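Local coordinates for 2-C-methyl-D-erythritol 4-phosphate cytidylyltransferase (Neisseria gonorrhoeae, PDB 1VGW), which probably catalyses the transfer of CMP from CTP to 2-C-methyl-D-erythritol 4-phosphate, releasing diphosphate, in the non-mevalonate route to isoprenoids, at residues 3-8 with 104-109; 55-60 with 76-81; 91-96 with 176-181; 122-127 with 204-209; 168-173 with 191-196. One frame throughout, in Å; residues are numbered along the deposited sequence.

Contact 1 (3-8 with 104-109); sequences LKRKNI and TDNILV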
# COMPACT_ATOMS: atom_id res chain seq x y z
N LEU B 3 -33.38 -11.08 -20.92
CA LEU B 3 -32.11 -11.67 -20.59
C LEU B 3 -30.99 -10.64 -20.57
O LEU B 3 -30.56 -10.12 -21.60
CB LEU B 3 -31.73 -12.82 -21.56
CG LEU B 3 -31.04 -13.99 -20.85
CD1 LEU B 3 -32.13 -15.01 -20.42
CD2 LEU B 3 -29.98 -14.67 -21.67
N LYS B 4 -30.49 -10.33 -19.38
CA LYS B 4 -29.39 -9.41 -19.17
C LYS B 4 -28.02 -10.13 -19.28
O LYS B 4 -27.95 -11.34 -19.19
CB LYS B 4 -29.47 -8.88 -17.73
CG LYS B 4 -28.92 -7.50 -17.52
CD LYS B 4 -29.73 -6.78 -16.43
CE LYS B 4 -28.98 -5.48 -16.06
NZ LYS B 4 -28.99 -4.57 -17.24
N ARG B 5 -26.99 -9.38 -19.60
CA ARG B 5 -25.61 -9.88 -19.59
C ARG B 5 -25.29 -10.26 -18.13
O ARG B 5 -25.69 -9.55 -17.21
CB ARG B 5 -24.66 -8.76 -20.09
CG ARG B 5 -24.24 -8.97 -21.55
CD ARG B 5 -23.40 -7.87 -22.17
NE ARG B 5 -23.98 -6.55 -22.03
CZ ARG B 5 -23.67 -5.59 -21.21
NH1 ARG B 5 -22.64 -5.76 -20.37
NH2 ARG B 5 -24.32 -4.44 -21.16
N LYS B 6 -24.67 -11.42 -17.90
CA LYS B 6 -24.39 -11.91 -16.57
C LYS B 6 -23.06 -11.48 -15.95
O LYS B 6 -22.05 -11.27 -16.64
CB LYS B 6 -24.41 -13.45 -16.57
CG LYS B 6 -25.79 -14.05 -16.80
CD LYS B 6 -25.58 -15.55 -17.09
CE LYS B 6 -26.85 -16.20 -17.62
NZ LYS B 6 -26.49 -17.48 -18.36
N ASN B 7 -23.07 -11.50 -14.61
CA ASN B 7 -21.86 -11.18 -13.82
C ASN B 7 -21.45 -12.42 -13.02
O ASN B 7 -22.21 -12.81 -12.11
CB ASN B 7 -22.20 -10.04 -12.86
CG ASN B 7 -22.24 -8.72 -13.61
OD1 ASN B 7 -21.29 -8.43 -14.34
ND2 ASN B 7 -23.29 -7.96 -13.38
N ILE B 8 -20.34 -13.04 -13.40
CA ILE B 8 -19.88 -14.26 -12.75
C ILE B 8 -18.54 -14.13 -12.02
O ILE B 8 -17.49 -13.87 -12.63
CB ILE B 8 -19.75 -15.39 -13.79
CG1 ILE B 8 -21.08 -15.58 -14.57
CG2 ILE B 8 -19.33 -16.72 -13.19
CD1 ILE B 8 -20.87 -16.34 -15.86
N THR B 104 -20.28 -13.06 -24.25
CA THR B 104 -20.38 -11.69 -23.79
C THR B 104 -20.65 -11.46 -22.33
O THR B 104 -20.82 -10.28 -21.93
CB THR B 104 -21.48 -10.93 -24.63
OG1 THR B 104 -22.63 -11.80 -24.70
CG2 THR B 104 -20.98 -10.68 -26.04
N ASP B 105 -20.84 -12.47 -21.50
CA ASP B 105 -21.03 -12.27 -20.05
C ASP B 105 -19.70 -11.85 -19.39
O ASP B 105 -18.62 -12.19 -19.91
CB ASP B 105 -21.44 -13.61 -19.41
CG ASP B 105 -22.89 -13.99 -19.71
OD1 ASP B 105 -23.77 -13.12 -19.76
OD2 ASP B 105 -23.16 -15.20 -19.89
N ASN B 106 -19.71 -11.18 -18.28
CA ASN B 106 -18.54 -10.75 -17.54
C ASN B 106 -18.00 -11.78 -16.53
O ASN B 106 -18.76 -12.40 -15.77
CB ASN B 106 -18.90 -9.44 -16.80
CG ASN B 106 -19.26 -8.31 -17.70
OD1 ASN B 106 -18.61 -8.03 -18.70
ND2 ASN B 106 -20.32 -7.54 -17.38
N ILE B 107 -16.68 -11.96 -16.50
CA ILE B 107 -16.03 -12.89 -15.51
C ILE B 107 -15.20 -12.03 -14.54
O ILE B 107 -14.36 -11.24 -15.06
CB ILE B 107 -15.05 -13.80 -16.22
CG1 ILE B 107 -15.65 -14.59 -17.37
CG2 ILE B 107 -14.29 -14.73 -15.26
CD1 ILE B 107 -16.76 -15.55 -17.01
N LEU B 108 -15.54 -11.94 -13.26
CA LEU B 108 -14.76 -11.12 -12.30
C LEU B 108 -13.73 -12.00 -11.56
O LEU B 108 -14.16 -12.84 -10.74
CB LEU B 108 -15.68 -10.46 -11.29
CG LEU B 108 -16.52 -9.28 -11.72
CD1 LEU B 108 -17.74 -9.74 -12.58
CD2 LEU B 108 -17.08 -8.54 -10.52
N VAL B 109 -12.46 -11.96 -11.90
CA VAL B 109 -11.40 -12.79 -11.33
C VAL B 109 -10.86 -12.19 -10.02
O VAL B 109 -10.29 -11.12 -9.99
CB VAL B 109 -10.27 -13.09 -12.30
CG1 VAL B 109 -9.35 -14.26 -11.87
CG2 VAL B 109 -10.79 -13.51 -13.71
O HOH W 1 -20.38 -7.57 -20.90

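Contact 2 (55-60 with 76-81); sequences VVVSPE and VWKNGG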
# COMPACT_ATOMS: atom_id res chain seq x y z
N VAL B 55 -15.45 -21.34 -7.54
CA VAL B 55 -14.18 -21.45 -6.85
C VAL B 55 -13.44 -22.64 -7.47
O VAL B 55 -14.13 -23.66 -7.61
CB VAL B 55 -14.30 -21.78 -5.34
CG1 VAL B 55 -12.88 -21.71 -4.72
CG2 VAL B 55 -15.20 -20.80 -4.62
N VAL B 56 -12.22 -22.47 -7.91
CA VAL B 56 -11.51 -23.61 -8.51
C VAL B 56 -10.37 -24.05 -7.56
O VAL B 56 -9.49 -23.24 -7.23
CB VAL B 56 -10.90 -23.29 -9.87
CG1 VAL B 56 -10.13 -24.49 -10.38
CG2 VAL B 56 -11.96 -22.88 -10.89
N VAL B 57 -10.46 -25.27 -7.05
CA VAL B 57 -9.42 -25.77 -6.17
C VAL B 57 -8.65 -26.94 -6.79
O VAL B 57 -9.07 -27.50 -7.81
CB VAL B 57 -9.98 -26.32 -4.84
CG1 VAL B 57 -10.60 -25.24 -3.99
CG2 VAL B 57 -10.93 -27.48 -5.18
N SER B 58 -7.63 -27.38 -6.05
CA SER B 58 -6.83 -28.54 -6.51
C SER B 58 -7.63 -29.80 -6.21
O SER B 58 -8.45 -29.79 -5.29
CB SER B 58 -5.50 -28.56 -5.77
OG SER B 58 -5.52 -29.46 -4.68
N PRO B 59 -7.41 -30.87 -6.95
CA PRO B 59 -8.16 -32.10 -6.75
C PRO B 59 -7.80 -32.78 -5.45
O PRO B 59 -8.54 -33.59 -4.89
CB PRO B 59 -7.80 -32.95 -7.96
CG PRO B 59 -6.47 -32.43 -8.39
CD PRO B 59 -6.46 -30.96 -8.07
N GLU B 60 -6.64 -32.42 -4.89
CA GLU B 60 -6.21 -32.95 -3.62
C GLU B 60 -6.92 -32.25 -2.46
O GLU B 60 -7.13 -32.86 -1.41
CB GLU B 60 -4.70 -32.82 -3.44
CG GLU B 60 -3.90 -33.90 -4.14
CD GLU B 60 -3.77 -33.69 -5.63
OE1 GLU B 60 -3.09 -34.53 -6.28
OE2 GLU B 60 -4.31 -32.70 -6.18
N VAL B 76 -18.04 -25.55 -6.70
CA VAL B 76 -16.67 -25.86 -6.32
C VAL B 76 -16.09 -26.81 -7.34
O VAL B 76 -16.39 -28.01 -7.28
CB VAL B 76 -16.62 -26.42 -4.88
CG1 VAL B 76 -15.28 -27.07 -4.58
CG2 VAL B 76 -16.87 -25.31 -3.85
N TRP B 77 -15.26 -26.33 -8.26
CA TRP B 77 -14.68 -27.23 -9.28
C TRP B 77 -13.29 -27.70 -8.91
O TRP B 77 -12.47 -26.93 -8.37
CB TRP B 77 -14.63 -26.51 -10.65
CG TRP B 77 -15.98 -26.25 -11.26
CD1 TRP B 77 -17.18 -26.84 -10.90
CD2 TRP B 77 -16.25 -25.39 -12.37
NE1 TRP B 77 -18.17 -26.37 -11.71
CE2 TRP B 77 -17.64 -25.49 -12.63
CE3 TRP B 77 -15.47 -24.58 -13.19
CZ2 TRP B 77 -18.27 -24.76 -13.64
CZ3 TRP B 77 -16.10 -23.84 -14.19
CH2 TRP B 77 -17.48 -23.94 -14.41
N LYS B 78 -12.95 -28.94 -9.25
CA LYS B 78 -11.63 -29.45 -8.85
C LYS B 78 -10.69 -29.65 -10.01
O LYS B 78 -10.14 -30.73 -10.23
CB LYS B 78 -11.77 -30.73 -8.01
CG LYS B 78 -12.59 -30.49 -6.73
CD LYS B 78 -12.68 -31.74 -5.89
CE LYS B 78 -13.50 -31.50 -4.63
NZ LYS B 78 -13.77 -32.79 -3.93
N ASN B 79 -10.47 -28.59 -10.78
CA ASN B 79 -9.58 -28.67 -11.92
C ASN B 79 -8.58 -27.52 -11.86
O ASN B 79 -8.31 -26.86 -12.86
CB ASN B 79 -10.31 -28.69 -13.25
CG ASN B 79 -11.22 -27.48 -13.38
OD1 ASN B 79 -12.20 -27.39 -12.65
ND2 ASN B 79 -10.89 -26.55 -14.26
N GLY B 80 -8.02 -27.36 -10.67
CA GLY B 80 -6.98 -26.37 -10.43
C GLY B 80 -5.75 -26.76 -11.28
O GLY B 80 -5.66 -27.90 -11.73
N GLY B 81 -4.88 -25.78 -11.52
CA GLY B 81 -3.70 -26.06 -12.34
C GLY B 81 -2.48 -26.17 -11.41
O GLY B 81 -2.61 -26.27 -10.20

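Contact 3 (91-96 with 176-181); sequences GVAKLL and LLHRAL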
# COMPACT_ATOMS: atom_id res chain seq x y z
N GLY B 91 -10.72 -22.54 -15.44
CA GLY B 91 -12.06 -22.14 -14.98
C GLY B 91 -12.80 -21.43 -16.11
O GLY B 91 -13.96 -21.75 -16.39
N VAL B 92 -12.18 -20.42 -16.69
CA VAL B 92 -12.79 -19.69 -17.81
C VAL B 92 -13.17 -20.66 -18.93
O VAL B 92 -14.31 -20.60 -19.41
CB VAL B 92 -11.87 -18.60 -18.36
CG1 VAL B 92 -12.49 -17.92 -19.59
CG2 VAL B 92 -11.53 -17.55 -17.31
N ALA B 93 -12.30 -21.58 -19.33
CA ALA B 93 -12.64 -22.53 -20.39
C ALA B 93 -13.84 -23.38 -20.04
O ALA B 93 -14.73 -23.67 -20.87
CB ALA B 93 -11.48 -23.46 -20.72
N LYS B 94 -13.84 -23.93 -18.82
CA LYS B 94 -14.95 -24.75 -18.37
C LYS B 94 -16.22 -23.93 -18.26
O LYS B 94 -17.27 -24.44 -18.67
CB LYS B 94 -14.57 -25.49 -17.08
CG LYS B 94 -15.61 -26.42 -16.53
CD LYS B 94 -15.06 -27.56 -15.67
CE LYS B 94 -16.18 -28.06 -14.75
NZ LYS B 94 -15.97 -29.43 -14.25
N LEU B 95 -16.20 -22.65 -17.88
CA LEU B 95 -17.46 -21.87 -17.83
C LEU B 95 -18.12 -21.77 -19.22
O LEU B 95 -19.35 -21.67 -19.35
CB LEU B 95 -17.22 -20.49 -17.23
CG LEU B 95 -17.21 -20.29 -15.73
CD1 LEU B 95 -16.53 -18.97 -15.33
CD2 LEU B 95 -18.61 -20.27 -15.12
N LEU B 96 -17.32 -21.65 -20.27
CA LEU B 96 -17.78 -21.54 -21.64
C LEU B 96 -18.19 -22.93 -22.16
O LEU B 96 -19.33 -23.16 -22.55
CB LEU B 96 -16.68 -21.03 -22.54
CG LEU B 96 -16.46 -19.61 -22.94
CD1 LEU B 96 -17.59 -18.65 -22.75
CD2 LEU B 96 -15.14 -19.06 -22.45
N LEU B 176 -13.31 -12.51 -24.61
CA LEU B 176 -12.08 -11.71 -24.64
C LEU B 176 -11.00 -12.27 -23.70
O LEU B 176 -9.81 -12.36 -24.04
CB LEU B 176 -12.43 -10.27 -24.21
CG LEU B 176 -11.26 -9.31 -24.08
CD1 LEU B 176 -10.51 -9.13 -25.40
CD2 LEU B 176 -11.74 -7.95 -23.56
N LEU B 177 -11.41 -12.69 -22.48
CA LEU B 177 -10.47 -13.29 -21.49
C LEU B 177 -9.97 -14.64 -21.96
O LEU B 177 -8.77 -14.95 -21.99
CB LEU B 177 -11.21 -13.42 -20.14
CG LEU B 177 -10.40 -13.70 -18.87
CD1 LEU B 177 -9.23 -12.73 -18.70
CD2 LEU B 177 -11.31 -13.62 -17.62
N HIS B 178 -10.86 -15.53 -22.40
CA HIS B 178 -10.37 -16.82 -22.95
C HIS B 178 -9.35 -16.57 -24.07
O HIS B 178 -8.29 -17.19 -24.19
CB HIS B 178 -11.57 -17.57 -23.51
CG HIS B 178 -11.28 -18.92 -24.04
ND1 HIS B 178 -10.77 -19.94 -23.28
CD2 HIS B 178 -11.48 -19.45 -25.29
CE1 HIS B 178 -10.64 -21.03 -24.02
NE2 HIS B 178 -11.04 -20.77 -25.24
N ARG B 179 -9.64 -15.60 -24.94
CA ARG B 179 -8.75 -15.28 -26.04
C ARG B 179 -7.38 -14.81 -25.55
O ARG B 179 -6.37 -15.35 -26.01
CB ARG B 179 -9.39 -14.19 -26.93
CG ARG B 179 -9.16 -14.38 -28.40
CD ARG B 179 -10.44 -14.82 -29.13
NE ARG B 179 -11.62 -14.18 -28.67
CZ ARG B 179 -12.73 -13.85 -29.27
NH1 ARG B 179 -13.73 -13.27 -28.64
NH2 ARG B 179 -12.83 -14.08 -30.59
N ALA B 180 -7.32 -13.82 -24.68
CA ALA B 180 -6.09 -13.23 -24.20
C ALA B 180 -5.16 -14.15 -23.42
O ALA B 180 -3.95 -13.98 -23.50
CB ALA B 180 -6.41 -12.02 -23.31
N LEU B 181 -5.66 -15.09 -22.63
CA LEU B 181 -4.85 -16.01 -21.88
C LEU B 181 -4.49 -17.27 -22.66
O LEU B 181 -3.84 -18.16 -22.09
CB LEU B 181 -5.61 -16.47 -20.62
CG LEU B 181 -6.12 -15.39 -19.68
CD1 LEU B 181 -6.99 -16.05 -18.60
CD2 LEU B 181 -4.97 -14.59 -19.06

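Contact 4 (122-127 with 204-209); sequences LARLIE and LLIQGD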
# COMPACT_ATOMS: atom_id res chain seq x y z
N LEU B 122 -17.17 -3.14 -5.14
CA LEU B 122 -17.64 -4.15 -6.08
C LEU B 122 -18.69 -3.53 -7.01
O LEU B 122 -18.59 -3.72 -8.24
CB LEU B 122 -18.18 -5.35 -5.36
CG LEU B 122 -18.68 -6.56 -6.10
CD1 LEU B 122 -17.66 -7.14 -7.06
CD2 LEU B 122 -19.18 -7.65 -5.17
N ALA B 123 -19.62 -2.77 -6.45
CA ALA B 123 -20.66 -2.09 -7.18
C ALA B 123 -20.08 -1.15 -8.24
O ALA B 123 -20.49 -1.22 -9.41
CB ALA B 123 -21.59 -1.32 -6.25
N ARG B 124 -19.13 -0.30 -7.87
CA ARG B 124 -18.46 0.58 -8.84
C ARG B 124 -17.82 -0.20 -9.99
O ARG B 124 -17.96 0.16 -11.16
CB ARG B 124 -17.34 1.35 -8.12
CG ARG B 124 -17.67 2.78 -7.77
CD ARG B 124 -16.40 3.61 -7.67
NE ARG B 124 -15.44 3.06 -6.75
CZ ARG B 124 -15.47 3.04 -5.43
NH1 ARG B 124 -14.46 2.48 -4.77
NH2 ARG B 124 -16.49 3.54 -4.75
N LEU B 125 -17.12 -1.29 -9.70
CA LEU B 125 -16.51 -2.07 -10.79
C LEU B 125 -17.55 -2.60 -11.75
O LEU B 125 -17.34 -2.66 -12.97
CB LEU B 125 -15.68 -3.21 -10.23
CG LEU B 125 -15.02 -4.20 -11.16
CD1 LEU B 125 -13.90 -3.53 -11.97
CD2 LEU B 125 -14.45 -5.41 -10.39
N ILE B 126 -18.64 -3.16 -11.22
CA ILE B 126 -19.68 -3.75 -12.04
C ILE B 126 -20.34 -2.66 -12.90
O ILE B 126 -20.50 -2.89 -14.09
CB ILE B 126 -20.74 -4.50 -11.24
CG1 ILE B 126 -20.18 -5.88 -10.81
CG2 ILE B 126 -22.04 -4.72 -12.01
CD1 ILE B 126 -20.83 -6.34 -9.49
N GLU B 127 -20.62 -1.52 -12.28
CA GLU B 127 -21.27 -0.41 -12.94
C GLU B 127 -20.45 0.22 -14.05
O GLU B 127 -20.93 0.42 -15.17
CB GLU B 127 -21.61 0.65 -11.87
CG GLU B 127 -22.46 1.80 -12.39
CD GLU B 127 -23.80 1.31 -12.92
OE1 GLU B 127 -24.44 0.48 -12.24
OE2 GLU B 127 -24.19 1.73 -14.02
N LEU B 204 -10.33 -0.18 -18.42
CA LEU B 204 -10.50 1.02 -17.58
C LEU B 204 -9.82 0.80 -16.22
O LEU B 204 -9.64 -0.34 -15.77
CB LEU B 204 -11.98 1.33 -17.32
CG LEU B 204 -12.96 1.44 -18.46
CD1 LEU B 204 -14.41 1.53 -17.95
CD2 LEU B 204 -12.71 2.70 -19.29
N LEU B 205 -9.49 1.89 -15.53
CA LEU B 205 -8.97 1.83 -14.16
C LEU B 205 -10.09 2.41 -13.25
O LEU B 205 -10.43 3.59 -13.41
CB LEU B 205 -7.70 2.63 -13.92
CG LEU B 205 -6.39 2.05 -14.43
CD1 LEU B 205 -5.37 3.14 -14.68
CD2 LEU B 205 -5.81 0.98 -13.50
N ILE B 206 -10.61 1.58 -12.36
CA ILE B 206 -11.66 1.99 -11.41
C ILE B 206 -11.09 2.01 -9.98
O ILE B 206 -10.28 1.17 -9.55
CB ILE B 206 -12.84 1.04 -11.53
CG1 ILE B 206 -13.55 1.26 -12.91
CG2 ILE B 206 -13.86 1.12 -10.43
CD1 ILE B 206 -13.36 -0.00 -13.76
N GLN B 207 -11.41 3.04 -9.24
CA GLN B 207 -10.94 3.26 -7.89
C GLN B 207 -11.27 2.13 -6.96
O GLN B 207 -12.43 1.75 -6.79
CB GLN B 207 -11.49 4.58 -7.34
CG GLN B 207 -11.10 4.90 -5.93
CD GLN B 207 -9.64 5.12 -5.62
OE1 GLN B 207 -8.81 5.60 -6.43
NE2 GLN B 207 -9.30 4.80 -4.37
N GLY B 208 -10.24 1.55 -6.32
CA GLY B 208 -10.44 0.45 -5.38
C GLY B 208 -10.60 0.98 -3.96
O GLY B 208 -11.42 1.86 -3.70
N ASP B 209 -9.76 0.48 -3.05
CA ASP B 209 -9.82 0.88 -1.65
C ASP B 209 -8.65 0.37 -0.83
O ASP B 209 -8.23 -0.78 -0.94
CB ASP B 209 -11.15 0.32 -1.09
CG ASP B 209 -11.49 0.83 0.29
OD1 ASP B 209 -12.38 1.70 0.41
OD2 ASP B 209 -10.87 0.34 1.27

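Contact 5 (168-173 with 191-196); sequences TPQLFQ and DEASAV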
# COMPACT_ATOMS: atom_id res chain seq x y z
N THR B 168 -7.81 -6.57 -7.20
CA THR B 168 -8.76 -7.46 -7.83
C THR B 168 -10.12 -7.09 -7.24
O THR B 168 -10.12 -6.38 -6.19
CB THR B 168 -8.43 -8.92 -7.69
OG1 THR B 168 -8.70 -9.34 -6.35
CG2 THR B 168 -6.98 -9.29 -8.04
N PRO B 169 -11.24 -7.45 -7.83
CA PRO B 169 -11.36 -8.25 -9.02
C PRO B 169 -11.00 -7.53 -10.28
O PRO B 169 -10.86 -6.30 -10.27
CB PRO B 169 -12.86 -8.64 -9.05
CG PRO B 169 -13.41 -8.24 -7.72
CD PRO B 169 -12.60 -7.00 -7.35
N GLN B 170 -10.66 -8.27 -11.31
CA GLN B 170 -10.35 -7.80 -12.67
C GLN B 170 -11.49 -8.37 -13.56
O GLN B 170 -11.60 -9.60 -13.61
CB GLN B 170 -8.98 -8.34 -13.15
CG GLN B 170 -7.90 -7.89 -12.14
CD GLN B 170 -6.51 -7.71 -12.68
OE1 GLN B 170 -6.05 -8.25 -13.67
NE2 GLN B 170 -5.68 -6.91 -11.96
N LEU B 171 -12.27 -7.49 -14.14
CA LEU B 171 -13.48 -7.87 -14.90
C LEU B 171 -13.37 -7.82 -16.39
O LEU B 171 -13.25 -6.72 -16.96
CB LEU B 171 -14.61 -7.02 -14.35
CG LEU B 171 -15.81 -6.50 -15.03
CD1 LEU B 171 -16.13 -6.99 -16.43
CD2 LEU B 171 -17.04 -6.58 -14.14
N PHE B 172 -13.48 -8.97 -17.08
CA PHE B 172 -13.47 -9.06 -18.52
C PHE B 172 -14.55 -10.01 -19.09
O PHE B 172 -15.00 -10.95 -18.42
CB PHE B 172 -12.08 -9.54 -19.02
CG PHE B 172 -11.00 -8.57 -18.63
CD1 PHE B 172 -10.11 -8.92 -17.60
CD2 PHE B 172 -10.93 -7.29 -19.16
CE1 PHE B 172 -9.18 -7.97 -17.18
CE2 PHE B 172 -9.98 -6.37 -18.78
CZ PHE B 172 -9.09 -6.74 -17.74
N GLN B 173 -14.95 -9.76 -20.33
CA GLN B 173 -15.88 -10.60 -21.07
C GLN B 173 -15.25 -12.00 -21.17
O GLN B 173 -14.04 -12.07 -21.47
CB GLN B 173 -16.05 -10.08 -22.54
CG GLN B 173 -16.94 -8.84 -22.66
CD GLN B 173 -17.03 -8.41 -24.13
OE1 GLN B 173 -17.73 -9.06 -24.93
NE2 GLN B 173 -16.23 -7.42 -24.49
N ASP B 191 -0.81 -9.96 -14.37
CA ASP B 191 -2.22 -10.05 -14.04
C ASP B 191 -3.12 -10.26 -15.28
O ASP B 191 -2.58 -10.37 -16.40
CB ASP B 191 -2.68 -8.84 -13.23
CG ASP B 191 -2.59 -7.52 -13.88
OD1 ASP B 191 -2.90 -6.43 -13.33
OD2 ASP B 191 -2.17 -7.42 -15.04
N GLU B 192 -4.45 -10.41 -15.08
CA GLU B 192 -5.32 -10.64 -16.24
C GLU B 192 -5.30 -9.41 -17.18
O GLU B 192 -5.21 -9.64 -18.39
CB GLU B 192 -6.74 -11.06 -15.95
CG GLU B 192 -6.94 -12.44 -15.36
CD GLU B 192 -6.38 -12.57 -13.92
OE1 GLU B 192 -5.96 -13.69 -13.53
OE2 GLU B 192 -6.34 -11.59 -13.15
N ALA B 193 -5.34 -8.21 -16.68
CA ALA B 193 -5.28 -7.01 -17.48
C ALA B 193 -4.10 -7.01 -18.43
O ALA B 193 -4.24 -6.71 -19.62
CB ALA B 193 -5.30 -5.76 -16.63
N SER B 194 -2.90 -7.39 -17.98
CA SER B 194 -1.74 -7.36 -18.85
C SER B 194 -1.86 -8.32 -20.02
O SER B 194 -1.18 -8.12 -21.03
CB SER B 194 -0.43 -7.54 -18.07
OG SER B 194 -0.15 -8.92 -17.86
N ALA B 195 -2.59 -9.42 -19.91
CA ALA B 195 -2.83 -10.28 -21.08
C ALA B 195 -3.89 -9.63 -22.00
O ALA B 195 -3.81 -9.76 -23.22
CB ALA B 195 -3.30 -11.67 -20.74
N VAL B 196 -4.84 -8.91 -21.44
CA VAL B 196 -5.81 -8.22 -22.29
C VAL B 196 -5.11 -7.10 -23.06
O VAL B 196 -5.30 -7.01 -24.27
CB VAL B 196 -7.05 -7.77 -21.52
CG1 VAL B 196 -7.90 -6.77 -22.31
CG2 VAL B 196 -7.97 -8.99 -21.24

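Contact 1 (3-8 with 104-109)
The amides of Asn7 and Asn106 run alongside each other in the same direction, their planes only 18° apart. ND2 of Asn106 gives a weak hydrogen bond to Asn7 OD1 at 3.3 Å, and it also donates to the carbonyl of Gly130; ND2 of Asn7 is taken by the carbonyl of Ala49. Asp105 meets Lys6 differently: its OD1 accepts from Lys6 N at 2.7 Å, the donor standing 42° out of the carboxylate plane. The aliphatic part of Lys6 runs past that carboxylate, which leaves NZ 4.3 Å from Asp105 OD2, too far for a salt bridge. Strands 7-12 and 106-109 pair in parallel within the central sheet of this GT-A-like nucleotidyltransferase fold, three backbone bonds of 2.8 to 2.9 Å (Asn106 N to Lys6 O, Ile8 N to Asn106 O, Leu108 N to Ile8 O) fixing the register. Arg5 bends at chi3 (-52°); its NH1 donates to Gly130 O and to a water that donates to Thr104 O and Asn106 OD1.

Contact 2 (55-60 with 76-81)
Val57 is bonded through both of its backbone polar atoms, to Trp77 and to Gly80. Its N donates to Trp77 O at 2.9 Å, and its O receives a weak bond from Gly80 N at 3.0 Å, with an angle at the hydrogen of 133°. One residue pair earlier, Trp77 N donates to Val55 O at 3.0 Å. CG2 of Val57 lies between its own backbone N and carbonyl carbon (CG1 at chi1 -66°), and from there it meets Trp77 O and, at 3.8 Å, Lys78 CG, the two side chains running alongside each other. CG1 of Val56 rests against the backbone of the turn, 3.6 Å from Gly80 N. These bonds close a right-handed parallel beta-alpha-beta unit, strand 52-56, helix 63-70 and strand 75-77, at the edge of the Rossmann-like sheet. Beyond the last bridge, Val56 with Trp77, the chains leave the sheet: Pro59 CB packs 3.9 Å from Lys78 O, while the other chain turns at Lys78 and Asn79, bringing Gly80 N to the Val57 carbonyl. Further out, the extended Lys78 chain carries NZ to a salt bridge with Asp65. Ser58, whose CB points away from the facing segment, accepts from Asp61 N through OG. The indole of Trp77 makes a cation-pi contact with Lys94, and Asn79 O accepts from Asn90 ND2.

Contact 3 (91-96 with 176-181)
His178 and Val92 bury the most surface here, where helix 84-98 and helix 174-180 cross on one side of the central sheet of the alpha/beta fold. The axes of the two short helical segments approach to 9.8 Å with 134° between their N-to-C directions, a steeply inclined crossing, nearer antiparallel than parallel. Val92 and His178 have the nearest CA atoms of the pair, 6.4 Å apart, and both CB atoms point toward the other helix. The two methyls of Val92 divide the work: CG1, anti to the backbone N (chi1 176°), packs 4.0 Å from His178 CB, whereas CG2 meets Leu177 CD2, the two side chains crossing at about a right angle. Leu96, one helical turn beyond Val92, brings CD2 against the CB and CG of His178. No hydrogen bond spans the two segments, and the contact consists of van der Waals packing. Toward the sheet, Leu177 continues onto Ile107 and Val109 of strand 106-109, while Val92 reaches Leu10 of strand 7-12, which places the buried side of the crossing on the sheet. At its more exposed side, Ala93 CB approaches the imidazole obliquely, 4.2 Å from His178 CE1.

Contact 4 (122-127 with 204-209)
Arg124 grips a single carbonyl oxygen side-on, with NE 3.3 Å and NH1 3.0 Å from Gln207 O. The NH1 bond is the straighter of the two (159° about the hydrogen), the NE bond more bent, and the oxygen lies in the guanidinium plane. Relative to the Gln207 carbonyl, both nitrogens approach from the same face, NE tilted from its plane and NH1 well above it. A bend at chi3 (-55°) turns the guanidinium toward the end of the strand, where NH1 also stands 3.3 Å from Gly208 O. Helix 119-129 here runs alongside strand 204-207 of the mixed central sheet of the GT-A-like alpha/beta fold, in a nearly antiparallel sense. Next to the polar grip, Ile206 CD1 meets Leu125 CD1 at 4.0 Å, the side chains crossing at about a right angle, and both touch Leu138 of the neighbouring strand 136-141. The backbone of Ile206 hydrogen-bonds with Ile137 and Ala139, and that of Gly208 with Ala139, whereas Leu205 forms backbone hydrogen bonds with the second subunit.

Contact 5 (168-173 with 191-196)
The Phe172 ring carries Val196 CG2 on one face, 3.9 Å from the centroid and 9° off the normal, a CH-pi contact. Glu192 CB and Ala193 CA approach the ring obliquely, the latter 3.8 Å from Phe172 CZ. The second flat group, the amide of Gln170, uses both ends. NE2 donates to Asp191 OD1 at 3.1 Å; the acceptor lies in the amide plane, but the bond arrives 44° out of the carboxylate plane. OE1 accepts from Ala193 N at 3.1 Å along a nearly straight path, and Glu192 N is 3.0 Å away. The amide thus sits at the N-terminus of helix 192-197, whose first turn lies over strand 169-173 of the central sheet. Asp191 is the N-cap: with CG between backbone N and carbonyl carbon (chi1 62°), OD2 accepts from Ser194 N at 3.0 Å. That same oxygen forms a salt bridge with Lys147 of the second subunit, so the helix start also lies at the dimer interface. NE2 of Gln170 has a further acceptor in Gln167 O, and Glu192 OE1 pairs with Arg84. Asp191 is about 10 Å, side chain to side chain, from Lys214, predicted to position the methylerythritol phosphate.

In the fold
Contacts 1, 2, 4 and 5 all reach the mixed central sheet. Contact 2 is nested inside the loop closed by contact 1, their centres 21 Å apart, and strands 7-12 and 52-56 join them. Strand 106-109 of contact 1 pairs antiparallel with strand 169-173 of contact 5. Contact 3 packs on this sheet, Leu95 and Leu177 meeting Ile107, and its segments alternate along the chain with those of contacts 1, 4 and 5. Contacts 2 and 4 lie on opposite sides of the chain's centre, 28 Å between centres. Contact 5 is nested within contact 4; of these five, they are the two that meet the second subunit, and their centres are 13 Å apart.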